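Local coordinates for armadillo repeat protein arm00016 (Synthetic construct, PDB 4D4E) that serves as a computationally designed armadillo repeat scaffold, built for modular peptide recognition and probably binding its targets repeat by repeat, at residues Pro24-Gln27 / Glu28-Ser31; Gly42-Glu45 / Gln46-Lys49; Val102-Leu105 / Asp106-Ser109; Met214-Lys217 / Leu218-Gly222; Ala234-Glu237 / Val238-Ala242. All blocks are in the same frame, centred on the assembly; numbering follows the deposited sequence.

Contact 1: Pro24-Gln27 / Glu28-Ser31; sequences PDQQ and ELQS
D25 and E28 meet at the start of helix 26-40, where the aspartate is the N-cap and the glutamate stands in the first turn. With CG anti to the backbone N (chi1 173°), the aspartate side chain swings over the opening N-H groups. Its CB lies 3.4 Å from E28 OE1, and CG comes next, resting over E28 CB at 3.5 Å. OD1 does the capping: E28 N donates to it at 3.0 Å, almost perfectly straight (177°) and from above the carboxylate plane, while Q27 N adds a weak, bent bond to the same oxygen. With an alanine in place of D25, the N-H groups of Q27 and E28 would probably lose this acceptor and the first turn be freer to fray. OD2, the remaining oxygen, is left 3.7 Å from E28 OE1, a close approach of like charges with the two carboxylate planes 79° apart. A hydrogen bond from S23 OG to E28 OE1 probably eases that proximity. The backbone continues the pattern, L29 N donating to D25 O. Alongside, Q26 folds back so that NE2 donates to P24 O at 2.7 Å, in the plane of its own amide, and OE1 lies 3.6 Å from L29 CD2. One turn on, a water donates to both Q27 O and Q30 OE1, the latter at 2.6 Å.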
loop_
_atom_site.group_PDB
_atom_site.type_symbol
_atom_site.label_atom_id
_atom_site.label_comp_id
_atom_site.label_asym_id
_atom_site.label_seq_id
_atom_site.Cartn_x
_atom_site.Cartn_y
_atom_site.Cartn_z
ATOM N N PRO A 24 13.711 -22.014 15.879
ATOM C CA PRO A 24 14.814 -22.021 14.906
ATOM C C PRO A 24 14.680 -23.169 13.881
ATOM O O PRO A 24 15.339 -23.143 12.851
ATOM C CB PRO A 24 16.072 -22.208 15.781
ATOM C CG PRO A 24 15.600 -22.058 17.201
ATOM C CD PRO A 24 14.165 -22.510 17.187
ATOM N N ASP A 25 13.835 -24.153 14.164
ATOM C CA ASP A 25 13.485 -25.186 13.202
ATOM C C ASP A 25 12.719 -24.601 12.013
ATOM O O ASP A 25 11.544 -24.238 12.135
ATOM C CB ASP A 25 12.637 -26.264 13.882
ATOM C CG ASP A 25 12.074 -27.298 12.901
ATOM O OD1 ASP A 25 11.901 -27.022 11.684
ATOM O OD2 ASP A 25 11.785 -28.414 13.364
ATOM N N GLN A 26 13.389 -24.567 10.858
ATOM C CA GLN A 26 12.883 -23.907 9.676
ATOM C C GLN A 26 11.638 -24.513 9.062
ATOM O O GLN A 26 10.877 -23.790 8.444
ATOM C CB GLN A 26 13.982 -23.737 8.618
ATOM C CG GLN A 26 15.113 -22.831 9.081
ATOM C CD GLN A 26 14.571 -21.517 9.650
ATOM O OE1 GLN A 26 14.127 -20.637 8.882
ATOM N NE2 GLN A 26 14.572 -21.377 10.997
ATOM N N GLN A 27 11.414 -25.820 9.189
ATOM C CA GLN A 27 10.173 -26.360 8.584
ATOM C C GLN A 27 8.955 -26.164 9.506
ATOM O O GLN A 27 7.832 -25.986 9.037
ATOM C CB GLN A 27 10.293 -27.791 7.954
ATOM C CG GLN A 27 11.064 -28.881 8.723
ATOM C CD GLN A 27 12.597 -28.681 8.774
ATOM O OE1 GLN A 27 13.185 -27.917 7.998
ATOM N NE2 GLN A 27 13.242 -29.375 9.706
ATOM N N GLU A 28 9.212 -26.158 10.804
ATOM C CA GLU A 28 8.223 -25.791 11.797
ATOM C C GLU A 28 7.900 -24.285 11.720
ATOM O O GLU A 28 6.737 -23.901 11.835
ATOM C CB GLU A 28 8.777 -26.117 13.160
ATOM C CG GLU A 28 7.776 -26.099 14.291
ATOM C CD GLU A 28 8.479 -26.218 15.625
ATOM O OE1 GLU A 28 9.723 -26.380 15.617
ATOM O OE2 GLU A 28 7.800 -26.144 16.676
ATOM N N LEU A 29 8.923 -23.436 11.524
ATOM C CA LEU A 29 8.651 -22.015 11.266
ATOM C C LEU A 29 7.712 -21.890 10.058
ATOM O O LEU A 29 6.619 -21.299 10.160
ATOM C CB LEU A 29 9.932 -21.205 11.072
ATOM C CG LEU A 29 9.824 -19.789 10.428
ATOM C CD1 LEU A 29 8.931 -18.884 11.231
ATOM C CD2 LEU A 29 11.172 -19.118 10.253
ATOM N N GLN A 30 8.153 -22.426 8.921
ATOM C CA GLN A 30 7.414 -22.386 7.648
ATOM C C GLN A 30 5.979 -22.852 7.848
ATOM O O GLN A 30 5.050 -22.234 7.374
ATOM C CB GLN A 30 8.077 -23.396 6.683
ATOM C CG GLN A 30 7.765 -23.203 5.204
ATOM C CD GLN A 30 7.939 -24.481 4.359
ATOM O OE1 GLN A 30 8.189 -25.578 4.879
ATOM N NE2 GLN A 30 7.765 -24.341 3.058
ATOM N N SER A 31 5.824 -23.954 8.575
ATOM C CA SER A 31 4.520 -24.517 8.875
ATOM C C SER A 31 3.648 -23.547 9.698
ATOM O O SER A 31 2.473 -23.302 9.364
ATOM C CB SER A 31 4.707 -25.811 9.652
ATOM O OG SER A 31 3.719 -26.729 9.281
HETATM O O HOH W 1 6.627 -26.839 6.561
#

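Contact 2: Gly42-Glu45 / Gln46-Lys49; sequences GGNE and QIQK
G42 and Q46 touch where the chain enters helix 44-52, an N-terminal turn whose N-cap, G43, has no side chain to offer the first N-H groups. The packed part lies close to the backbone. Q46 has CG beside its backbone N (chi1 -67°), which sets CG against G42 CA at 3.8 Å; a CB on G42 would collide with that methylene, so the bare backbone is what lets the glutamine lie there. I47, the buried residue of the turn, settles over the opening carbonyl: its CG1 is 3.5 Å from G43 O, the same oxygen that receives the N-H of I47 within the carbonyl plane. Its CD1 reaches on to N44 OD1 at 3.9 Å, the two side chains running alongside each other in the same direction.

The opposite character belongs to E45 and K49, both exposed. E45 extends its chain away from the turn and contributes mainly through its carbonyl, which accepts from K49 N at 3.1 Å and, more weakly, from Q48 N. Between the two regimes stands Q48, whose N-H bonds to N44 O at 2.8 Å. Q88 ties this edge to helix 86-94, donating through NE2 to Q48 OE1 and to N44 O. On the looser side, K49 CG runs past the E45 carbonyl, 3.2 Å from E45 O, before the chain bends at chi3 and its ammonium end leads off from the turn.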
loop_
_atom_site.group_PDB
_atom_site.type_symbol
_atom_site.label_atom_id
_atom_site.label_comp_id
_atom_site.label_asym_id
_atom_site.label_seq_id
_atom_site.Cartn_x
_atom_site.Cartn_y
_atom_site.Cartn_z
ATOM N N GLY A 42 -8.687 -15.331 6.493
ATOM C CA GLY A 42 -10.079 -15.372 6.964
ATOM C C GLY A 42 -10.509 -13.935 7.159
ATOM O O GLY A 42 -9.751 -13.010 6.868
ATOM N N GLY A 43 -11.696 -13.706 7.670
ATOM C CA GLY A 43 -12.088 -12.314 7.908
ATOM C C GLY A 43 -11.437 -11.642 9.115
ATOM O O GLY A 43 -10.398 -12.099 9.618
ATOM N N ASN A 44 -12.047 -10.536 9.551
ATOM C CA ASN A 44 -11.595 -9.733 10.706
ATOM C C ASN A 44 -11.697 -10.446 12.027
ATOM O O ASN A 44 -10.910 -10.186 12.956
ATOM C CB ASN A 44 -12.396 -8.446 10.750
ATOM C CG ASN A 44 -12.085 -7.567 9.564
ATOM O OD1 ASN A 44 -11.370 -7.987 8.668
ATOM N ND2 ASN A 44 -12.569 -6.346 9.575
ATOM N N GLU A 45 -12.657 -11.359 12.106
ATOM C CA GLU A 45 -12.769 -12.212 13.265
ATOM C C GLU A 45 -11.523 -13.058 13.458
ATOM O O GLU A 45 -10.946 -13.094 14.560
ATOM C CB GLU A 45 -14.019 -13.067 13.174
ATOM C CG GLU A 45 -15.260 -12.270 13.546
ATOM C CD GLU A 45 -16.537 -12.984 13.174
ATOM O OE1 GLU A 45 -16.683 -14.177 13.525
ATOM O OE2 GLU A 45 -17.399 -12.348 12.531
ATOM N N GLN A 46 -11.112 -13.716 12.379
ATOM C CA GLN A 46 -9.879 -14.493 12.330
ATOM C C GLN A 46 -8.652 -13.626 12.663
ATOM O O GLN A 46 -7.778 -14.044 13.432
ATOM C CB GLN A 46 -9.703 -15.130 10.942
ATOM C CG GLN A 46 -10.730 -16.208 10.587
ATOM C CD GLN A 46 -10.560 -17.481 11.383
ATOM O OE1 GLN A 46 -9.904 -18.430 10.928
ATOM N NE2 GLN A 46 -11.156 -17.526 12.572
ATOM N N ILE A 47 -8.588 -12.432 12.092
ATOM C CA ILE A 47 -7.501 -11.523 12.401
ATOM C C ILE A 47 -7.497 -11.193 13.888
ATOM O O ILE A 47 -6.442 -11.055 14.522
ATOM C CB ILE A 47 -7.580 -10.251 11.512
ATOM C CG1 ILE A 47 -7.276 -10.635 10.074
ATOM C CG2 ILE A 47 -6.633 -9.162 12.011
ATOM C CD1 ILE A 47 -7.813 -9.654 9.033
ATOM N N GLN A 48 -8.690 -11.108 14.463
ATOM C CA GLN A 48 -8.800 -10.707 15.859
ATOM C C GLN A 48 -8.244 -11.776 16.774
ATOM O O GLN A 48 -7.550 -11.467 17.769
ATOM C CB GLN A 48 -10.265 -10.348 16.217
ATOM C CG GLN A 48 -10.366 -9.618 17.523
ATOM C CD GLN A 48 -9.436 -8.425 17.571
ATOM O OE1 GLN A 48 -9.242 -7.743 16.557
ATOM N NE2 GLN A 48 -8.876 -8.146 18.756
ATOM N N LYS A 49 -8.514 -13.034 16.452
ATOM C CA LYS A 49 -7.919 -14.134 17.186
ATOM C C LYS A 49 -6.378 -14.057 17.179
ATOM O O LYS A 49 -5.694 -14.289 18.196
ATOM C CB LYS A 49 -8.349 -15.435 16.545
ATOM C CG LYS A 49 -9.865 -15.497 16.341
ATOM C CD LYS A 49 -10.349 -16.890 15.953
ATOM C CE LYS A 49 -10.554 -17.716 17.210
ATOM N NZ LYS A 49 -11.182 -19.057 16.985
#

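Contact 3: Val102-Leu105 / Asp106-Ser109; sequences VKLL and DDAS
Two acceptor oxygens, D106 OD1 and K103 O, come within 3.2 Å of each other with no hydrogen bond between them. The aspartate torsion (chi1 59°), which sets CG between its own backbone N and carbonyl carbon, turns the carboxylate back toward the last turn, while the D106 N-H makes only a weak bond to that same K103 O. The neighbouring step is firmer. D107 N donates to L104 O at 2.8 Å, though from well above the carbonyl plane, as the chain turns out of the helical path. D107 then lays its side chain beside L104, both pointing the same way, with OD1 3.4 Å from L104 CD2. The other oxygen closes an Asx turn, OD2 accepting from S109 N at 2.8 Å on its anti side and tilted out of the carboxylate plane. An alanine at D107 is likely to leave the S109 N-H without this acceptor and the loop freer to turn ahead of the next helix. S109 in turn is the N-cap of helix 110-124, its OG accepting from V112 N, so one short linker passes from the fixed loop straight into a cap. This link joins helix 98-103 to helix 110-124: L104 packs on I71 and V75 of helix 68-81 and on A116, while L105 packs on V117 and I120 of helix 110-124 and on P142 and L146 of helix 140-146.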
loop_
_atom_site.group_PDB
_atom_site.type_symbol
_atom_site.label_atom_id
_atom_site.label_comp_id
_atom_site.label_asym_id
_atom_site.label_seq_id
_atom_site.Cartn_x
_atom_site.Cartn_y
_atom_site.Cartn_z
ATOM N N VAL A 102 8.756 -0.244 5.406
ATOM C CA VAL A 102 9.389 0.770 4.530
ATOM C C VAL A 102 10.798 0.375 4.122
ATOM O O VAL A 102 11.190 0.670 2.980
ATOM C CB VAL A 102 9.552 2.126 5.253
ATOM C CG1 VAL A 102 10.515 3.074 4.515
ATOM C CG2 VAL A 102 8.218 2.741 5.468
ATOM N N LYS A 103 11.566 -0.189 5.069
ATOM C CA LYS A 103 12.910 -0.700 4.783
ATOM C C LYS A 103 12.825 -1.734 3.632
ATOM O O LYS A 103 13.758 -1.843 2.819
ATOM C CB LYS A 103 13.544 -1.333 6.041
ATOM C CG LYS A 103 14.776 -2.218 5.847
ATOM C CD LYS A 103 15.401 -2.674 7.155
ATOM C CE LYS A 103 14.481 -3.492 8.060
ATOM N NZ LYS A 103 13.625 -4.530 7.389
ATOM N N LEU A 104 11.716 -2.483 3.573
ATOM C CA LEU A 104 11.638 -3.610 2.611
ATOM C C LEU A 104 11.420 -3.137 1.183
ATOM O O LEU A 104 11.573 -3.899 0.251
ATOM C CB LEU A 104 10.592 -4.656 3.040
ATOM C CG LEU A 104 11.112 -5.436 4.253
ATOM C CD1 LEU A 104 10.012 -6.277 4.870
ATOM C CD2 LEU A 104 12.364 -6.286 3.948
ATOM N N LEU A 105 11.063 -1.857 1.034
ATOM C CA LEU A 105 10.809 -1.300 -0.254
ATOM C C LEU A 105 12.066 -1.270 -1.130
ATOM O O LEU A 105 11.950 -1.126 -2.353
ATOM C CB LEU A 105 10.161 0.097 -0.113
ATOM C CG LEU A 105 8.637 0.248 -0.041
ATOM C CD1 LEU A 105 7.886 -1.029 0.363
ATOM C CD2 LEU A 105 8.223 1.462 0.787
ATOM N N ASP A 106 13.251 -1.345 -0.539
ATOM C CA ASP A 106 14.411 -1.598 -1.377
ATOM C C ASP A 106 15.046 -2.968 -1.057
ATOM O O ASP A 106 16.256 -3.160 -1.185
ATOM C CB ASP A 106 15.391 -0.391 -1.474
ATOM C CG ASP A 106 15.937 0.045 -0.135
ATOM O OD1 ASP A 106 15.957 -0.802 0.785
ATOM O OD2 ASP A 106 16.365 1.222 -0.006
ATOM N N ASP A 107 14.196 -3.934 -0.676
ATOM C CA ASP A 107 14.667 -5.310 -0.492
ATOM C C ASP A 107 15.270 -5.818 -1.807
ATOM O O ASP A 107 14.875 -5.353 -2.901
ATOM C CB ASP A 107 13.566 -6.226 0.032
ATOM C CG ASP A 107 14.111 -7.553 0.492
ATOM O OD1 ASP A 107 14.528 -7.638 1.647
ATOM O OD2 ASP A 107 14.180 -8.495 -0.311
ATOM N N ALA A 108 16.279 -6.704 -1.728
ATOM C CA ALA A 108 16.820 -7.276 -2.961
ATOM C C ALA A 108 15.773 -8.131 -3.730
ATOM O O ALA A 108 16.006 -8.394 -4.892
ATOM C CB ALA A 108 18.108 -8.080 -2.716
ATOM N N SER A 109 14.652 -8.550 -3.102
ATOM C CA SER A 109 13.675 -9.417 -3.778
ATOM C C SER A 109 12.430 -8.665 -4.225
ATOM O O SER A 109 11.651 -8.149 -3.367
ATOM C CB SER A 109 13.291 -10.601 -2.869
ATOM O OG SER A 109 12.016 -11.142 -3.193
#

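Contact 4: Met214-Lys217 / Leu218-Gly222; sequences MKQK and LEEAG
Q216 and E220 stand one turn apart on helix 212-221, side by side and pointing outward together. Their link is polar: a water donates to E220 OE1 at 2.7 Å, but its second leg, to Q216 NE2, is weak and modelled too short, so the bridge is doubtful. The amide and carboxylate planes are 30° apart. Q216 CG also lies 3.6 Å from E220 OE2, but the glutamate CG is modelled too near Q216 O, so the fine placing of this pair is doubtful as well. Also polar, K215 NZ donates to A208 O, outside the two segments.

Backbone bonds form the regular ladder beneath. L218 N donates to M214 O, E219 N to K215 O nearly straight (170°), and A221 N to K217 O at 2.8 Å. The ladder closes in a Schellman motif at G222, whose N donates to E219 O at 3.0 Å and weakly to L218 O; its positive phi (99°) would jam a CB against the preceding carbonyl oxygen.

Carbon contacts with carbonyl oxygens make up the third kind. L218 CG lies 3.6 Å from M214 O, and E219 CG runs past K215 O at 3.4 Å.

Neighbouring helices cover the side of the helix that carries M214, L218 and A221. M214 reaches I173 and I177 of helix 170-178, L218 packs on I204 and I207 of helix 194-208 and on F249 near the C-terminus, and A221 meets L182 and V186 of helix 182-187.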
loop_
_atom_site.group_PDB
_atom_site.type_symbol
_atom_site.label_atom_id
_atom_site.label_comp_id
_atom_site.label_asym_id
_atom_site.label_seq_id
_atom_site.Cartn_x
_atom_site.Cartn_y
_atom_site.Cartn_z
ATOM N N MET A 214 -3.291 23.018 -5.508
ATOM C CA MET A 214 -3.176 21.579 -5.868
ATOM C C MET A 214 -3.727 21.292 -7.261
ATOM O O MET A 214 -3.076 20.611 -8.036
ATOM C CB MET A 214 -3.771 20.686 -4.796
ATOM C CG MET A 214 -3.010 20.825 -3.481
ATOM S SD MET A 214 -4.095 20.073 -2.318
ATOM C CE MET A 214 -3.148 20.259 -0.772
ATOM N N LYS A 215 -4.871 21.900 -7.593
ATOM C CA LYS A 215 -5.401 21.846 -8.951
ATOM C C LYS A 215 -4.366 22.393 -9.950
ATOM O O LYS A 215 -4.215 21.853 -11.040
ATOM C CB LYS A 215 -6.708 22.599 -9.083
ATOM C CG LYS A 215 -7.894 22.090 -8.280
ATOM C CD LYS A 215 -9.060 23.082 -8.477
ATOM C CE LYS A 215 -10.405 22.549 -7.999
ATOM N NZ LYS A 215 -10.364 22.039 -6.601
ATOM N N GLN A 216 -3.640 23.446 -9.577
ATOM C CA GLN A 216 -2.696 24.097 -10.493
ATOM C C GLN A 216 -1.482 23.240 -10.681
ATOM O O GLN A 216 -0.956 23.113 -11.786
ATOM C CB GLN A 216 -2.330 25.502 -9.977
ATOM C CG GLN A 216 -1.007 26.089 -10.473
ATOM C CD GLN A 216 -0.460 27.167 -9.525
ATOM O OE1 GLN A 216 -1.038 28.254 -9.404
ATOM N NE2 GLN A 216 0.651 26.861 -8.839
ATOM N N LYS A 217 -1.044 22.623 -9.593
ATOM C CA LYS A 217 0.071 21.655 -9.648
ATOM C C LYS A 217 -0.235 20.456 -10.618
ATOM O O LYS A 217 0.656 20.040 -11.444
ATOM C CB LYS A 217 0.397 21.144 -8.246
ATOM C CG LYS A 217 1.087 22.138 -7.306
ATOM C CD LYS A 217 2.571 22.293 -7.606
ATOM C CE LYS A 217 3.170 23.495 -6.864
ATOM N NZ LYS A 217 4.140 23.081 -5.805
ATOM N N LEU A 218 -1.477 19.958 -10.541
ATOM C CA LEU A 218 -1.946 18.889 -11.493
ATOM C C LEU A 218 -1.919 19.308 -12.999
ATOM O O LEU A 218 -1.311 18.598 -13.853
ATOM C CB LEU A 218 -3.313 18.357 -11.061
ATOM C CG LEU A 218 -3.181 17.521 -9.784
ATOM C CD1 LEU A 218 -4.552 17.413 -9.181
ATOM C CD2 LEU A 218 -2.693 16.110 -10.127
ATOM N N GLU A 219 -2.476 20.491 -13.300
ATOM C CA GLU A 219 -2.425 21.067 -14.666
ATOM C C GLU A 219 -0.994 21.185 -15.116
ATOM O O GLU A 219 -0.636 20.785 -16.228
ATOM C CB GLU A 219 -3.095 22.433 -14.723
ATOM C CG GLU A 219 -4.570 22.364 -14.360
ATOM C CD GLU A 219 -5.260 23.728 -14.239
ATOM O OE1 GLU A 219 -4.611 24.795 -14.423
ATOM O OE2 GLU A 219 -6.481 23.718 -13.937
ATOM N N GLU A 220 -0.178 21.718 -14.229
ATOM C CA GLU A 220 1.262 21.755 -14.430
ATOM C C GLU A 220 1.882 20.436 -14.735
ATOM O O GLU A 220 2.735 20.387 -15.567
ATOM C CB GLU A 220 1.932 22.389 -13.227
ATOM C CG GLU A 220 1.219 23.699 -12.894
ATOM C CD GLU A 220 2.094 24.749 -12.221
ATOM O OE1 GLU A 220 2.905 24.387 -11.344
ATOM O OE2 GLU A 220 1.945 25.947 -12.552
ATOM N N ALA A 221 1.481 19.363 -14.062
ATOM C CA ALA A 221 2.089 18.045 -14.254
ATOM C C ALA A 221 1.662 17.468 -15.604
ATOM O O ALA A 221 2.268 16.544 -16.119
ATOM C CB ALA A 221 1.706 17.106 -13.083
ATOM N N GLY A 222 0.618 18.035 -16.201
ATOM C CA GLY A 222 0.122 17.534 -17.487
ATOM C C GLY A 222 -1.084 16.629 -17.329
ATOM O O GLY A 222 -1.391 15.873 -18.231
HETATM O O HOH W 2 2.729 25.602 -8.994
#

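Contact 5: Ala234-Glu237 / Val238-Ala242; sequences ANEE and VQKNA
A chi1 of -179° swings the N235 amide away from its own N-H and over V238, in the first turn of helix 236-248, where N235 is the N-cap. OD1 takes the V238 N-H at 3.0 Å, the donor tilted only modestly from the carbonyl plane, and the E237 N-H by a weak, bent bond. The two side chains cross at about a right angle, so V238 CG2 lies beneath the cap, 3.7 Å from N235 OD1. On the outer face E237 also sends CG anti to its backbone N, then bends at chi2 (68°) and carries OE2 to the side chain of N241; N241 OD1 and ND2 both sit 3.7 Å from that oxygen, with the carboxylate and amide planes steeply inclined to each other. E236 runs alongside K240, yet E236 OE1 stops 4.0 Å from K240 NZ, longer than a salt bridge. The backbone carries the rest, with N241 N giving E237 O a nearly straight bond (175°) and Q239 N meeting N235 O; Q239 NE2 turns back to H233 O. V238 fastens the turn inward, packing on I197 and K198 of helix 194-208 and on L230. The cap is thus a neutral amide, so any favourable charge near this helix start probably comes from E236 and E237, whose exposed carboxylates lie near K240 without forming a salt bridge across the two segments.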
loop_
_atom_site.group_PDB
_atom_site.type_symbol
_atom_site.label_atom_id
_atom_site.label_comp_id
_atom_site.label_asym_id
_atom_site.label_seq_id
_atom_site.Cartn_x
_atom_site.Cartn_y
_atom_site.Cartn_z
ATOM N N ALA A 234 -10.174 1.964 -24.275
ATOM C CA ALA A 234 -11.092 0.835 -24.586
ATOM C C ALA A 234 -12.123 0.500 -23.516
ATOM O O ALA A 234 -13.285 0.144 -23.848
ATOM C CB ALA A 234 -10.315 -0.437 -24.964
ATOM N N ASN A 235 -11.731 0.639 -22.247
ATOM C CA ASN A 235 -12.596 0.275 -21.142
ATOM C C ASN A 235 -13.506 1.444 -20.730
ATOM O O ASN A 235 -13.040 2.575 -20.471
ATOM C CB ASN A 235 -11.735 -0.219 -19.953
ATOM C CG ASN A 235 -12.570 -0.649 -18.753
ATOM O OD1 ASN A 235 -13.128 0.181 -18.044
ATOM N ND2 ASN A 235 -12.700 -1.954 -18.552
ATOM N N GLU A 236 -14.805 1.186 -20.620
ATOM C CA GLU A 236 -15.702 2.327 -20.329
ATOM C C GLU A 236 -15.631 2.791 -18.862
ATOM O O GLU A 236 -15.847 3.917 -18.561
ATOM C CB GLU A 236 -17.137 2.116 -20.843
ATOM C CG GLU A 236 -18.176 1.556 -19.885
ATOM C CD GLU A 236 -19.574 1.813 -20.422
ATOM O OE1 GLU A 236 -19.871 2.980 -20.790
ATOM O OE2 GLU A 236 -20.358 0.845 -20.527
ATOM N N GLU A 237 -15.277 1.889 -17.981
ATOM C CA GLU A 237 -15.115 2.241 -16.566
ATOM C C GLU A 237 -13.981 3.272 -16.435
ATOM O O GLU A 237 -14.146 4.275 -15.773
ATOM C CB GLU A 237 -14.875 0.961 -15.741
ATOM C CG GLU A 237 -14.594 1.158 -14.263
ATOM C CD GLU A 237 -15.790 1.689 -13.484
ATOM O OE1 GLU A 237 -16.881 1.887 -14.082
ATOM O OE2 GLU A 237 -15.629 1.905 -12.257
ATOM N N VAL A 238 -12.837 2.997 -17.055
ATOM C CA VAL A 238 -11.730 3.958 -17.163
ATOM C C VAL A 238 -12.184 5.312 -17.740
ATOM O O VAL A 238 -11.843 6.341 -17.161
ATOM C CB VAL A 238 -10.563 3.397 -18.018
ATOM C CG1 VAL A 238 -9.461 4.431 -18.243
ATOM C CG2 VAL A 238 -9.986 2.113 -17.422
ATOM N N GLN A 239 -12.914 5.333 -18.880
ATOM C CA GLN A 239 -13.415 6.607 -19.448
ATOM C C GLN A 239 -14.198 7.397 -18.401
ATOM O O GLN A 239 -14.061 8.608 -18.292
ATOM C CB GLN A 239 -14.359 6.409 -20.688
ATOM C CG GLN A 239 -13.789 5.531 -21.774
ATOM C CD GLN A 239 -14.696 5.460 -22.994
ATOM O OE1 GLN A 239 -15.826 5.936 -22.971
ATOM N NE2 GLN A 239 -14.173 4.928 -24.083
ATOM N N LYS A 240 -15.039 6.677 -17.669
ATOM C CA LYS A 240 -15.971 7.266 -16.746
ATOM C C LYS A 240 -15.256 7.844 -15.525
ATOM O O LYS A 240 -15.510 8.973 -15.119
ATOM C CB LYS A 240 -16.923 6.180 -16.278
ATOM C CG LYS A 240 -18.135 6.043 -17.168
ATOM C CD LYS A 240 -18.893 4.783 -16.818
ATOM C CE LYS A 240 -20.293 4.869 -17.392
ATOM N NZ LYS A 240 -21.066 3.658 -17.010
ATOM N N ASN A 241 -14.340 7.055 -14.962
ATOM C CA ASN A 241 -13.473 7.540 -13.884
ATOM C C ASN A 241 -12.693 8.769 -14.277
ATOM O O ASN A 241 -12.572 9.686 -13.474
ATOM C CB ASN A 241 -12.550 6.433 -13.431
ATOM C CG ASN A 241 -13.341 5.268 -12.842
ATOM O OD1 ASN A 241 -14.554 5.373 -12.712
ATOM N ND2 ASN A 241 -12.683 4.175 -12.536
ATOM N N ALA A 242 -12.226 8.801 -15.535
ATOM C CA ALA A 242 -11.384 9.882 -16.069
ATOM C C ALA A 242 -12.186 11.132 -16.213
ATOM O O ALA A 242 -11.691 12.248 -16.024
ATOM C CB ALA A 242 -10.861 9.510 -17.430
#

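How the contacts relate
Contacts 1, 2 and 5 lie at the surface, each at the start of a different helix, whereas contacts 3 and 4 are partly buried and sit at or just beyond helix ends. Among the three helix starts the capping chemistry differs: a charged carboxylate in contact 1, a neutral amide in contact 5, and a bare glycine in contact 2. Contact 3 instead fixes an interhelical linker by an Asx turn, and contact 4 stops its helix with a Schellman glycine. No two share a helix, though those of contacts 1 and 2 are consecutive. Contacts 1 and 4 occupy far ends of the solenoid, their centres 51 Å apart, while contacts 4 and 5 come within about 11 Å between nearest atoms.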